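Local atomic coordinates of urocanate hydratase (PDB entry 7NED), a protein that catalyses the hydration of thiourocanate, a step of bacterial ergothioneine catabolism, with NAD+ as bound cofactor and with urocanate able to occupy the substrate pocket. Residues A163-M168 with D194-T199; G170-A175 with T252-A257; V188-V193 with K205-D210. All blocks are in the same frame, centred on the assembly; numbering follows the deposited sequence.

Interaction 1 of 3, residues A163-M168 with D194-T199; sequences AGLGGM and DRRLQT. With NAD (nicotinamide-adenine-dinucleotide), chain C; URO ((2E)-3-(1H-imidazol-4-yl)acrylic acid), chain B.
R196 reaches from helix 190-198 to the backbone of L165 and grips one carbonyl oxygen side-on with two nitrogens. NE donates to L165 O at 2.9 Å in a fairly straight bond (161°), and NH1 donates to the same atom at 3.2 Å with a more bent one. The oxygen lies at the edge of the guanidinium, practically in its plane, while both nitrogens approach from the same face of the peptide, NE standing clearly above the carbonyl plane. Arginine suits the task because it offers two parallel N-H groups at the end of a long arm. Its CG, anti to the carbonyl carbon (chi1 -58°), packs on L165 CB at 3.9 Å, and the bend at chi2 then brings the guanidinium to L165 O; the leucine completes the packing against C185 of strand 182-187.

The gripped segment is the glycine-rich loop of a Rossmann-like domain, running from strand 159-163 to helix 172-178 alongside the dinucleotide's pyrophosphate. G167 N donates to NAD O2A at 3.1 Å and M168 N to NAD O2N at 3.1 Å, so consecutive amides hold one oxygen of each phosphate. G166 has to be glycine, since a CB would collide with NAD O5B, and G164 adopts backbone angles that would jam a side chain against the preceding carbonyl. M168 CG lies close to NAD O1N, and the bend at chi2 (-87°) brings SD to 3.7 Å from URO CAD, where the sulfur packs on the acrylate chain of the bound urocanate.

Further out, NH1 of R196 also forms a salt bridge with E34, which would help fix the rotation of the guanidinium. On the preceding peptide, L165 N is hydrogen-bonded to OE1 of E187, a residue that also binds NAD.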
loop_
_atom_site.group_PDB
_atom_site.type_symbol
_atom_site.label_atom_id
_atom_site.label_comp_id
_atom_site.label_asym_id
_atom_site.label_seq_id
_atom_site.Cartn_x
_atom_site.Cartn_y
_atom_site.Cartn_z
ATOM N N ALA A 163 27.105 -17.877 -3.901
ATOM C CA ALA A 163 26.697 -18.306 -5.228
ATOM C C ALA A 163 25.897 -17.182 -5.875
ATOM O O ALA A 163 25.333 -16.321 -5.190
ATOM C CB ALA A 163 25.850 -19.585 -5.160
ATOM N N GLY A 164 25.844 -17.216 -7.207
ATOM C CA GLY A 164 25.070 -16.259 -7.951
ATOM C C GLY A 164 25.886 -15.062 -8.392
ATOM O O GLY A 164 26.319 -14.265 -7.564
ATOM N N LEU A 165 26.092 -14.928 -9.697
ATOM C CA LEU A 165 26.791 -13.767 -10.230
ATOM C C LEU A 165 25.908 -13.004 -11.215
ATOM O O LEU A 165 26.365 -12.647 -12.312
ATOM C CB LEU A 165 28.078 -14.189 -10.920
ATOM C CG LEU A 165 29.151 -14.798 -10.003
ATOM C CD1 LEU A 165 30.370 -15.255 -10.835
ATOM C CD2 LEU A 165 29.568 -13.743 -8.957
ATOM N N GLY A 166 24.660 -12.750 -10.827
ATOM C CA GLY A 166 23.725 -11.967 -11.619
ATOM C C GLY A 166 23.867 -10.478 -11.367
ATOM O O GLY A 166 24.945 -9.983 -11.010
ATOM N N GLY A 167 22.762 -9.748 -11.562
ATOM C CA GLY A 167 22.799 -8.294 -11.414
ATOM C C GLY A 167 23.323 -7.835 -10.069
ATOM O O GLY A 167 24.223 -6.995 -9.992
ATOM N N MET A 168 22.824 -8.487 -9.048
ATOM C CA MET A 168 23.171 -8.179 -7.702
ATOM C C MET A 168 24.228 -9.093 -7.173
ATOM O O MET A 168 25.129 -8.623 -6.581
ATOM C CB MET A 168 21.948 -8.186 -6.838
ATOM C CG MET A 168 20.865 -7.343 -7.453
ATOM S SD MET A 168 21.023 -5.670 -6.983
ATOM C CE MET A 168 22.385 -4.999 -7.862
ATOM N N ASP A 194 31.738 -15.134 -17.225
ATOM C CA ASP A 194 32.582 -14.353 -18.134
ATOM C C ASP A 194 32.280 -12.861 -18.025
ATOM O O ASP A 194 33.191 -12.023 -18.030
ATOM C CB ASP A 194 32.350 -14.808 -19.574
ATOM C CG ASP A 194 33.121 -16.042 -19.909
ATOM O OD1 ASP A 194 34.283 -16.135 -19.476
ATOM O OD2 ASP A 194 32.558 -16.918 -20.609
ATOM N N ARG A 195 30.999 -12.504 -17.995
ATOM C CA ARG A 195 30.628 -11.103 -17.828
ATOM C C ARG A 195 31.335 -10.486 -16.625
ATOM O O ARG A 195 31.880 -9.382 -16.707
ATOM C CB ARG A 195 29.100 -10.982 -17.705
ATOM C CG ARG A 195 28.601 -9.549 -17.659
ATOM C CD ARG A 195 29.081 -8.813 -18.893
ATOM N NE ARG A 195 28.693 -7.403 -18.938
ATOM C CZ ARG A 195 28.840 -6.634 -20.015
ATOM N NH1 ARG A 195 28.468 -5.356 -19.983
ATOM N NH2 ARG A 195 29.379 -7.143 -21.121
ATOM N N ARG A 196 31.345 -11.185 -15.492
ATOM C CA ARG A 196 31.957 -10.578 -14.317
ATOM C C ARG A 196 33.468 -10.536 -14.462
ATOM O O ARG A 196 34.120 -9.588 -14.007
ATOM C CB ARG A 196 31.564 -11.332 -13.054
ATOM C CG ARG A 196 30.035 -11.414 -12.811
ATOM C CD ARG A 196 29.314 -10.117 -13.075
ATOM N NE ARG A 196 27.913 -10.426 -13.306
ATOM C CZ ARG A 196 27.077 -9.755 -14.094
ATOM N NH1 ARG A 196 25.848 -10.214 -14.247
ATOM N NH2 ARG A 196 27.439 -8.633 -14.703
ATOM N N LEU A 197 34.043 -11.560 -15.086
ATOM C CA LEU A 197 35.476 -11.520 -15.360
ATOM C C LEU A 197 35.812 -10.300 -16.212
ATOM O O LEU A 197 36.742 -9.552 -15.914
ATOM C CB LEU A 197 35.911 -12.809 -16.064
ATOM C CG LEU A 197 37.409 -13.059 -16.126
ATOM C CD1 LEU A 197 37.940 -13.410 -14.726
ATOM C CD2 LEU A 197 37.774 -14.157 -17.149
ATOM N N GLN A 198 35.031 -10.055 -17.252
ATOM C CA GLN A 198 35.409 -9.009 -18.191
ATOM C C GLN A 198 35.071 -7.605 -17.695
ATOM O O GLN A 198 35.643 -6.637 -18.197
ATOM C CB GLN A 198 34.768 -9.305 -19.537
ATOM C CG GLN A 198 35.232 -10.648 -20.088
ATOM C CD GLN A 198 34.828 -10.852 -21.527
ATOM O OE1 GLN A 198 34.387 -9.912 -22.196
ATOM N NE2 GLN A 198 34.954 -12.088 -22.014
ATOM N N THR A 199 34.200 -7.458 -16.708
ATOM C CA THR A 199 34.011 -6.146 -16.101
ATOM C C THR A 199 34.876 -5.965 -14.874
ATOM O O THR A 199 34.766 -4.934 -14.193
ATOM C CB THR A 199 32.529 -5.928 -15.730
ATOM O OG1 THR A 199 32.143 -6.852 -14.698
ATOM C CG2 THR A 199 31.687 -6.171 -16.934
HETATM P PA NAD C . 19.797 -12.579 -11.168
HETATM O O1A NAD C . 18.665 -13.554 -11.482
HETATM O O2A NAD C . 20.342 -11.561 -12.085
HETATM O O5B NAD C . 21.117 -13.629 -11.001
HETATM C C5B NAD C . 20.844 -14.782 -10.312
HETATM C C4B NAD C . 22.126 -15.697 -10.583
HETATM O O4B NAD C . 22.027 -16.958 -9.984
HETATM C C3B NAD C . 22.104 -15.898 -12.133
HETATM O O3B NAD C . 23.332 -15.605 -12.658
HETATM C C2B NAD C . 21.783 -17.418 -12.269
HETATM O O2B NAD C . 22.476 -18.030 -13.295
HETATM C C1B NAD C . 22.428 -17.919 -10.980
HETATM N N9A NAD C . 21.885 -19.183 -10.479
HETATM C C8A NAD C . 20.573 -19.645 -10.474
HETATM N N7A NAD C . 20.446 -20.835 -9.942
HETATM C C5A NAD C . 21.733 -21.178 -9.546
HETATM C C6A NAD C . 22.268 -22.328 -8.925
HETATM N N6A NAD C . 21.481 -23.367 -8.564
HETATM N N1A NAD C . 23.601 -22.393 -8.652
HETATM C C2A NAD C . 24.343 -21.334 -9.063
HETATM N N3A NAD C . 23.978 -20.188 -9.659
HETATM C C4A NAD C . 22.649 -20.147 -9.892
HETATM O O3 NAD C . 19.384 -12.189 -9.707
HETATM P PN NAD C . 20.088 -10.954 -8.984
HETATM O O1N NAD C . 19.693 -9.544 -9.311
HETATM O O2N NAD C . 21.540 -11.326 -8.768
HETATM O O5D NAD C . 19.497 -11.054 -7.368
HETATM C C5D NAD C . 19.746 -12.328 -6.748
HETATM C C4D NAD C . 19.051 -12.356 -5.414
HETATM O O4D NAD C . 19.332 -11.188 -4.665
HETATM C C3D NAD C . 17.490 -12.227 -5.815
HETATM O O3D NAD C . 16.685 -13.101 -5.032
HETATM C C2D NAD C . 17.133 -10.739 -5.452
HETATM O O2D NAD C . 15.874 -10.531 -4.956
HETATM C C1D NAD C . 18.063 -10.798 -4.199
HETATM N N1N NAD C . 18.210 -9.576 -3.396
HETATM C C2N NAD C . 17.046 -9.296 -2.706
HETATM C C3N NAD C . 16.977 -8.225 -1.829
HETATM C C7N NAD C . 15.618 -7.967 -1.164
HETATM O O7N NAD C . 15.477 -7.396 -0.083
HETATM N N7N NAD C . 14.488 -8.344 -1.870
HETATM C C4N NAD C . 18.145 -7.468 -1.665
HETATM C C5N NAD C . 19.302 -7.800 -2.369
HETATM C C6N NAD C . 19.337 -8.898 -3.245
HETATM O OAA URO B . 20.321 -1.894 -5.551
HETATM C CAI URO B . 19.322 -2.173 -6.339
HETATM O OAB URO B . 19.098 -1.584 -7.320
HETATM C CAC URO B . 18.396 -3.257 -5.974
HETATM C CAD URO B . 18.586 -3.932 -4.870
HETATM C CAJ URO B . 17.606 -4.935 -4.684
HETATM C CAF URO B . 17.643 -5.997 -3.831
HETATM N NAH URO B . 16.596 -6.849 -4.067
HETATM C CAE URO B . 15.928 -6.293 -5.052
HETATM N NAG URO B . 16.497 -5.138 -5.462
#

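Interaction 2 of 3, residues G170-A175 with T252-A257; sequences GAQPLA and TDQTSA. With NAD (nicotinamide-adenine-dinucleotide), chain C.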
loop_
_atom_site.group_PDB
_atom_site.type_symbol
_atom_site.label_atom_id
_atom_site.label_comp_id
_atom_site.label_asym_id
_atom_site.label_seq_id
_atom_site.Cartn_x
_atom_site.Cartn_y
_atom_site.Cartn_z
ATOM N N GLY A 170 26.539 -10.476 -8.739
ATOM C CA GLY A 170 27.816 -10.145 -9.338
ATOM C C GLY A 170 28.651 -9.171 -8.522
ATOM O O GLY A 170 29.860 -9.063 -8.756
ATOM N N ALA A 171 28.039 -8.451 -7.564
ATOM C CA ALA A 171 28.809 -7.558 -6.703
ATOM C C ALA A 171 29.602 -8.311 -5.642
ATOM O O ALA A 171 30.511 -7.737 -5.026
ATOM C CB ALA A 171 27.884 -6.562 -6.003
ATOM N N GLN A 172 29.251 -9.557 -5.377
ATOM C CA GLN A 172 29.829 -10.233 -4.223
ATOM C C GLN A 172 31.335 -10.433 -4.359
ATOM O O GLN A 172 32.048 -10.231 -3.364
ATOM C CB GLN A 172 29.116 -11.576 -4.018
ATOM C CG GLN A 172 27.667 -11.487 -3.630
ATOM C CD GLN A 172 27.052 -12.859 -3.578
ATOM O OE1 GLN A 172 26.789 -13.399 -2.498
ATOM N NE2 GLN A 172 26.907 -13.482 -4.753
ATOM N N PRO A 173 31.874 -10.839 -5.504
ATOM C CA PRO A 173 33.331 -11.053 -5.552
ATOM C C PRO A 173 34.109 -9.789 -5.257
ATOM O O PRO A 173 35.146 -9.845 -4.582
ATOM C CB PRO A 173 33.578 -11.572 -6.988
ATOM C CG PRO A 173 32.329 -11.255 -7.739
ATOM C CD PRO A 173 31.211 -11.266 -6.745
ATOM N N LEU A 174 33.636 -8.637 -5.746
ATOM C CA LEU A 174 34.345 -7.400 -5.465
ATOM C C LEU A 174 34.147 -6.958 -4.018
ATOM O O LEU A 174 35.088 -6.485 -3.377
ATOM C CB LEU A 174 33.905 -6.318 -6.424
ATOM C CG LEU A 174 34.772 -5.087 -6.497
ATOM C CD1 LEU A 174 36.305 -5.415 -6.719
ATOM C CD2 LEU A 174 34.235 -4.236 -7.634
ATOM N N ALA A 175 32.943 -7.111 -3.480
ATOM C CA ALA A 175 32.779 -6.864 -2.061
ATOM C C ALA A 175 33.730 -7.750 -1.268
ATOM O O ALA A 175 34.373 -7.290 -0.329
ATOM C CB ALA A 175 31.330 -7.111 -1.630
ATOM N N THR A 252 27.164 -17.776 2.319
ATOM C CA THR A 252 25.845 -17.220 1.993
ATOM C C THR A 252 25.476 -17.692 0.591
ATOM O O THR A 252 26.053 -18.652 0.060
ATOM C CB THR A 252 25.823 -15.688 2.167
ATOM O OG1 THR A 252 24.484 -15.209 1.948
ATOM C CG2 THR A 252 26.756 -14.965 1.217
ATOM N N ASP A 253 24.463 -17.039 0.002
ATOM C CA ASP A 253 23.970 -17.409 -1.314
ATOM C C ASP A 253 23.292 -16.173 -1.871
ATOM O O ASP A 253 22.652 -15.434 -1.125
ATOM C CB ASP A 253 22.982 -18.580 -1.222
ATOM C CG ASP A 253 22.355 -18.915 -2.581
ATOM O OD1 ASP A 253 21.417 -18.206 -3.022
ATOM O OD2 ASP A 253 22.825 -19.870 -3.232
ATOM N N GLN A 254 23.468 -15.915 -3.153
ATOM C CA GLN A 254 22.678 -14.863 -3.733
ATOM C C GLN A 254 22.251 -15.258 -5.128
ATOM O O GLN A 254 22.247 -14.452 -6.062
ATOM C CB GLN A 254 23.410 -13.533 -3.690
ATOM C CG GLN A 254 22.403 -12.398 -3.489
ATOM C CD GLN A 254 23.079 -11.078 -3.320
ATOM O OE1 GLN A 254 24.263 -10.920 -3.640
ATOM N NE2 GLN A 254 22.381 -10.151 -2.654
ATOM N N THR A 255 21.750 -16.466 -5.217
ATOM C CA THR A 255 21.114 -16.933 -6.401
ATOM C C THR A 255 19.696 -16.316 -6.411
ATOM O O THR A 255 19.178 -15.814 -5.451
ATOM C CB THR A 255 20.944 -18.454 -6.397
ATOM O OG1 THR A 255 20.203 -18.833 -5.269
ATOM C CG2 THR A 255 22.287 -19.178 -6.393
ATOM N N SER A 256 18.992 -16.538 -7.488
ATOM C CA SER A 256 17.632 -16.096 -7.582
ATOM C C SER A 256 16.660 -17.136 -6.956
ATOM O O SER A 256 15.821 -17.599 -7.614
ATOM C CB SER A 256 17.275 -15.827 -9.033
ATOM O OG SER A 256 17.626 -16.933 -9.819
ATOM N N ALA A 257 16.808 -17.445 -5.672
ATOM C CA ALA A 257 16.009 -18.401 -4.970
ATOM C C ALA A 257 14.600 -17.927 -4.731
ATOM O O ALA A 257 13.784 -18.682 -4.380
ATOM C CB ALA A 257 16.662 -18.832 -3.675
HETATM P PA NAD C . 19.797 -12.579 -11.168
HETATM O O1A NAD C . 18.665 -13.554 -11.482
HETATM O O2A NAD C . 20.342 -11.561 -12.085
HETATM O O5B NAD C . 21.117 -13.629 -11.001
HETATM C C5B NAD C . 20.844 -14.782 -10.312
HETATM C C4B NAD C . 22.126 -15.697 -10.583
HETATM O O4B NAD C . 22.027 -16.958 -9.984
HETATM C C3B NAD C . 22.104 -15.898 -12.133
HETATM O O3B NAD C . 23.332 -15.605 -12.658
HETATM C C2B NAD C . 21.783 -17.418 -12.269
HETATM O O2B NAD C . 22.476 -18.030 -13.295
HETATM C C1B NAD C . 22.428 -17.919 -10.980
HETATM N N9A NAD C . 21.885 -19.183 -10.479
HETATM C C8A NAD C . 20.573 -19.645 -10.474
HETATM N N7A NAD C . 20.446 -20.835 -9.942
HETATM C C5A NAD C . 21.733 -21.178 -9.546
HETATM C C6A NAD C . 22.268 -22.328 -8.925
HETATM N N6A NAD C . 21.481 -23.367 -8.564
HETATM N N1A NAD C . 23.601 -22.393 -8.652
HETATM C C2A NAD C . 24.343 -21.334 -9.063
HETATM N N3A NAD C . 23.978 -20.188 -9.659
HETATM C C4A NAD C . 22.649 -20.147 -9.892
HETATM O O3 NAD C . 19.384 -12.189 -9.707
HETATM P PN NAD C . 20.088 -10.954 -8.984
HETATM O O1N NAD C . 19.693 -9.544 -9.311
HETATM O O2N NAD C . 21.540 -11.326 -8.768
HETATM O O5D NAD C . 19.497 -11.054 -7.368
HETATM C C5D NAD C . 19.746 -12.328 -6.748
HETATM C C4D NAD C . 19.051 -12.356 -5.414
HETATM O O4D NAD C . 19.332 -11.188 -4.665
HETATM C C3D NAD C . 17.490 -12.227 -5.815
HETATM O O3D NAD C . 16.685 -13.101 -5.032
HETATM C C2D NAD C . 17.133 -10.739 -5.452
HETATM O O2D NAD C . 15.874 -10.531 -4.956
HETATM C C1D NAD C . 18.063 -10.798 -4.199
HETATM N N1N NAD C . 18.210 -9.576 -3.396
HETATM C C2N NAD C . 17.046 -9.296 -2.706
HETATM C C3N NAD C . 16.977 -8.225 -1.829
HETATM C C7N NAD C . 15.618 -7.967 -1.164
HETATM O O7N NAD C . 15.477 -7.396 -0.083
HETATM N N7N NAD C . 14.488 -8.344 -1.870
HETATM C C4N NAD C . 18.145 -7.468 -1.665
HETATM C C5N NAD C . 19.302 -7.800 -2.369
HETATM C C6N NAD C . 19.337 -8.898 -3.245
#
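Q172 and Q254 meet by van der Waals packing of their side chains, not by pairing their amides. OE1 of Q254 lies 3.4 Å from CD of Q172 and nearly as close to its CG, while the Q172 amide rests against CB of Q254; the two amide planes are turned 61° apart. T252 adds its methyl, CG2 standing 4.0 Å from OE1 of Q172.

The polar bonds lead elsewhere. OE1 of Q172 is hydrogen-bonded to T162, and its NE2 to the carbonyls of A163 and G169, so Q172 ties helix 172-178 to strand 159-163 and the glycine-rich loop of the Rossmann-like domain. Were this glutamine cut back to alanine, G169 O and T162 would probably lose this partner, A163 O one of its two donors, and a gap would be likely to open beside Q254. On the other segment, D253 OD1 accepts from T255 N (2.8 Å), which comes from above the carboxylate plane, in an Asx turn and also from T255 OG1 (2.6 Å), the hydroxyl meeting the syn lone pair of OD1.

With the cofactor, contact is by close packing: NE2 of Q254 comes within 3.3 Å of NAD C6N on the nicotinamide ring, and CG2 of T255 touches the adenine. With its hydrogen-bonding groups spent on strand and loop, Q172 offers Q254 its flat amide and CG as van der Waals surface, and so probably gives a firm backing to a residue that lies against the nicotinamide.

Interaction 3 of 3, residues V188-V193 with K205-D210; sequences VSEDRV and KTRSLD. With NAD (nicotinamide-adenine-dinucleotide), chain C.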
loop_
_atom_site.group_PDB
_atom_site.type_symbol
_atom_site.label_atom_id
_atom_site.label_comp_id
_atom_site.label_asym_id
_atom_site.label_seq_id
_atom_site.Cartn_x
_atom_site.Cartn_y
_atom_site.Cartn_z
ATOM N N VAL A 188 25.968 -20.976 -12.183
ATOM C CA VAL A 188 25.682 -21.995 -13.172
ATOM C C VAL A 188 25.942 -21.621 -14.607
ATOM O O VAL A 188 26.204 -22.463 -15.384
ATOM C CB VAL A 188 24.231 -22.503 -13.130
ATOM C CG1 VAL A 188 24.000 -23.410 -11.966
ATOM C CG2 VAL A 188 23.245 -21.369 -13.210
ATOM N N SER A 189 25.862 -20.347 -14.927
ATOM C CA SER A 189 25.996 -19.884 -16.308
ATOM C C SER A 189 27.414 -19.381 -16.571
ATOM O O SER A 189 27.845 -18.394 -15.962
ATOM C CB SER A 189 24.970 -18.780 -16.579
ATOM O OG SER A 189 25.332 -17.985 -17.673
ATOM N N GLU A 190 28.070 -19.966 -17.550
ATOM C CA GLU A 190 29.371 -19.550 -17.917
ATOM C C GLU A 190 29.278 -18.143 -18.434
ATOM O O GLU A 190 30.123 -17.382 -18.197
ATOM C CB GLU A 190 29.981 -20.465 -18.963
ATOM C CG GLU A 190 31.386 -20.061 -19.290
ATOM C CD GLU A 190 32.333 -20.478 -18.207
ATOM O OE1 GLU A 190 32.009 -21.325 -17.448
ATOM O OE2 GLU A 190 33.412 -19.991 -18.126
ATOM N N ASP A 191 28.201 -17.818 -19.104
ATOM C CA ASP A 191 27.993 -16.481 -19.620
ATOM C C ASP A 191 28.115 -15.426 -18.494
ATOM O O ASP A 191 28.791 -14.462 -18.643
ATOM N N ARG A 192 27.461 -15.683 -17.370
ATOM C CA ARG A 192 27.544 -14.789 -16.262
ATOM C C ARG A 192 28.945 -14.771 -15.700
ATOM O O ARG A 192 29.400 -13.730 -15.397
ATOM C CB ARG A 192 26.541 -15.062 -15.175
ATOM C CG ARG A 192 25.131 -15.168 -15.640
ATOM C CD ARG A 192 24.318 -13.921 -15.466
ATOM N NE ARG A 192 22.941 -14.283 -15.713
ATOM C CZ ARG A 192 21.844 -13.698 -15.237
ATOM N NH1 ARG A 192 20.673 -14.176 -15.624
ATOM N NH2 ARG A 192 21.872 -12.667 -14.442
ATOM N N VAL A 193 29.574 -15.921 -15.537
ATOM C CA VAL A 193 30.956 -15.902 -15.033
ATOM C C VAL A 193 31.837 -14.994 -15.897
ATOM O O VAL A 193 32.601 -14.162 -15.383
ATOM C CB VAL A 193 31.538 -17.323 -14.935
ATOM C CG1 VAL A 193 32.971 -17.220 -14.509
ATOM C CG2 VAL A 193 30.787 -18.159 -13.907
ATOM N N LYS A 205 38.393 -17.357 -12.963
ATOM C CA LYS A 205 37.293 -18.288 -13.211
ATOM C C LYS A 205 37.860 -19.679 -13.457
ATOM O O LYS A 205 39.012 -19.845 -13.852
ATOM C CB LYS A 205 36.432 -17.861 -14.407
ATOM C CG LYS A 205 37.108 -18.167 -15.753
ATOM C CD LYS A 205 36.210 -17.837 -16.960
ATOM C CE LYS A 205 36.565 -18.689 -18.183
ATOM N NZ LYS A 205 35.611 -18.514 -19.325
ATOM N N THR A 206 37.038 -20.686 -13.209
ATOM C CA THR A 206 37.444 -22.050 -13.473
ATOM C C THR A 206 36.189 -22.897 -13.559
ATOM O O THR A 206 35.118 -22.501 -13.077
ATOM C CB THR A 206 38.368 -22.566 -12.377
ATOM O OG1 THR A 206 38.740 -23.916 -12.661
ATOM C CG2 THR A 206 37.631 -22.514 -11.004
ATOM N N ARG A 207 36.320 -24.071 -14.184
ATOM C CA ARG A 207 35.254 -25.069 -14.135
ATOM C C ARG A 207 35.581 -26.201 -13.180
ATOM O O ARG A 207 34.757 -27.099 -12.979
ATOM C CB ARG A 207 34.954 -25.617 -15.532
ATOM C CG ARG A 207 34.323 -24.575 -16.443
ATOM C CD ARG A 207 34.082 -25.119 -17.821
ATOM N NE ARG A 207 33.772 -24.076 -18.797
ATOM C CZ ARG A 207 32.569 -23.900 -19.336
ATOM N NH1 ARG A 207 31.564 -24.698 -18.991
ATOM N NH2 ARG A 207 32.375 -22.930 -20.221
ATOM N N SER A 208 36.733 -26.142 -12.529
ATOM C CA SER A 208 37.182 -27.203 -11.643
ATOM C C SER A 208 37.104 -26.748 -10.191
ATOM O O SER A 208 37.746 -25.762 -9.818
ATOM C CB SER A 208 38.615 -27.592 -12.006
ATOM O OG SER A 208 39.160 -28.299 -10.942
ATOM N N LEU A 209 36.365 -27.493 -9.368
ATOM C CA LEU A 209 36.309 -27.179 -7.947
ATOM C C LEU A 209 37.669 -27.362 -7.276
ATOM O O LEU A 209 38.041 -26.585 -6.394
ATOM C CB LEU A 209 35.257 -28.045 -7.254
ATOM C CG LEU A 209 35.242 -27.991 -5.736
ATOM C CD1 LEU A 209 34.924 -26.579 -5.231
ATOM C CD2 LEU A 209 34.267 -29.012 -5.132
ATOM N N ASP A 210 38.408 -28.413 -7.639
ATOM C CA ASP A 210 39.741 -28.589 -7.072
ATOM C C ASP A 210 40.615 -27.378 -7.347
ATOM O O ASP A 210 41.328 -26.901 -6.457
ATOM C CB ASP A 210 40.396 -29.859 -7.621
ATOM C CG ASP A 210 39.748 -31.127 -7.089
ATOM O OD1 ASP A 210 38.923 -31.046 -6.150
ATOM O OD2 ASP A 210 40.100 -32.212 -7.596
HETATM P PA NAD C . 19.797 -12.579 -11.168
HETATM O O1A NAD C . 18.665 -13.554 -11.482
HETATM O O2A NAD C . 20.342 -11.561 -12.085
HETATM O O5B NAD C . 21.117 -13.629 -11.001
HETATM C C5B NAD C . 20.844 -14.782 -10.312
HETATM C C4B NAD C . 22.126 -15.697 -10.583
HETATM O O4B NAD C . 22.027 -16.958 -9.984
HETATM C C3B NAD C . 22.104 -15.898 -12.133
HETATM O O3B NAD C . 23.332 -15.605 -12.658
HETATM C C2B NAD C . 21.783 -17.418 -12.269
HETATM O O2B NAD C . 22.476 -18.030 -13.295
HETATM C C1B NAD C . 22.428 -17.919 -10.980
HETATM N N9A NAD C . 21.885 -19.183 -10.479
HETATM C C8A NAD C . 20.573 -19.645 -10.474
HETATM N N7A NAD C . 20.446 -20.835 -9.942
HETATM C C5A NAD C . 21.733 -21.178 -9.546
HETATM C C6A NAD C . 22.268 -22.328 -8.925
HETATM N N6A NAD C . 21.481 -23.367 -8.564
HETATM N N1A NAD C . 23.601 -22.393 -8.652
HETATM C C2A NAD C . 24.343 -21.334 -9.063
HETATM N N3A NAD C . 23.978 -20.188 -9.659
HETATM C C4A NAD C . 22.649 -20.147 -9.892
HETATM O O3 NAD C . 19.384 -12.189 -9.707
HETATM P PN NAD C . 20.088 -10.954 -8.984
HETATM O O1N NAD C . 19.693 -9.544 -9.311
HETATM O O2N NAD C . 21.540 -11.326 -8.768
HETATM O O5D NAD C . 19.497 -11.054 -7.368
HETATM C C5D NAD C . 19.746 -12.328 -6.748
HETATM C C4D NAD C . 19.051 -12.356 -5.414
HETATM O O4D NAD C . 19.332 -11.188 -4.665
HETATM C C3D NAD C . 17.490 -12.227 -5.815
HETATM O O3D NAD C . 16.685 -13.101 -5.032
HETATM C C2D NAD C . 17.133 -10.739 -5.452
HETATM O O2D NAD C . 15.874 -10.531 -4.956
HETATM C C1D NAD C . 18.063 -10.798 -4.199
HETATM N N1N NAD C . 18.210 -9.576 -3.396
HETATM C C2N NAD C . 17.046 -9.296 -2.706
HETATM C C3N NAD C . 16.977 -8.225 -1.829
HETATM C C7N NAD C . 15.618 -7.967 -1.164
HETATM O O7N NAD C . 15.477 -7.396 -0.083
HETATM N N7N NAD C . 14.488 -8.344 -1.870
HETATM C C4N NAD C . 18.145 -7.468 -1.665
HETATM C C5N NAD C . 19.302 -7.800 -2.369
HETATM C C6N NAD C . 19.337 -8.898 -3.245
#
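E190 and V193, three residues apart near the start of helix 190-198, face K205 and R207 at the edge strand 204-206 and the turn after it, with the CA atoms of V193 and K205 7.0 Å apart. E190 carries the polar half. Its CG stands anti to the backbone N (chi1 -177°) and the chain then bends at chi2, which sends the carboxylate between the two basic residues. OE2 takes a salt-bridged hydrogen bond from K205 NZ at 2.9 Å, met nearly in line with its C-O bond. OE1 instead sits over the centre of the R207 guanidinium, 3.2 Å from NH2; the two flat groups are stacked, only 12° from parallel, so attraction between charges binds them and no N-H points at the oxygen. T231 OG1 is hydrogen-bonded to OE1, and K205 NZ has a second acid in D194.

The apolar half is V193, whose CG1 packs 3.5 Å from K205 CB, the lysine's extended chain lying across the valine before its ammonium reaches the acids.

The helix itself begins with S189 as N-cap, its OG accepting from R192 N. This is the turn after the second strand of the Rossmann-like fold, and it borders the adenosine: V188 packs on the adenine, while R192 sets a guanidinium face against NAD O3B and gives NAD O2A a weak hydrogen bond. E190 and D194 would thus roughly offset K205 and R207 beside the edge strand, and the stacked arginine, held by charge alone within this contact, is probably less rigidly placed than the lysine.

In the fold
All three contacts lie in the Rossmann-like domain and overlap along the same NAD: interaction 3 meets the adenosine and O2A, interaction 1 gives amides to the pyrophosphate, and interaction 2 runs from adenine (T255) to nicotinamide (Q254). Interactions 1 and 2, with centres about 9 Å apart, join directly where Q254 N probably bonds to A163 O at 2.8 Å. Interactions 1 and 3, about 10 Å between centres, share helix 190-198 and are linked by the D194 OD1 to K205 NZ salt bridge of 2.7 Å; E34 also pairs with both R196 and R192. Interactions 2 and 3 do not touch, their nearest atoms being about 7 Å apart. Urocanate contacts M168 of interaction 1. The side chain of Q254 in interaction 2 is about 6 Å from the bound urocanate.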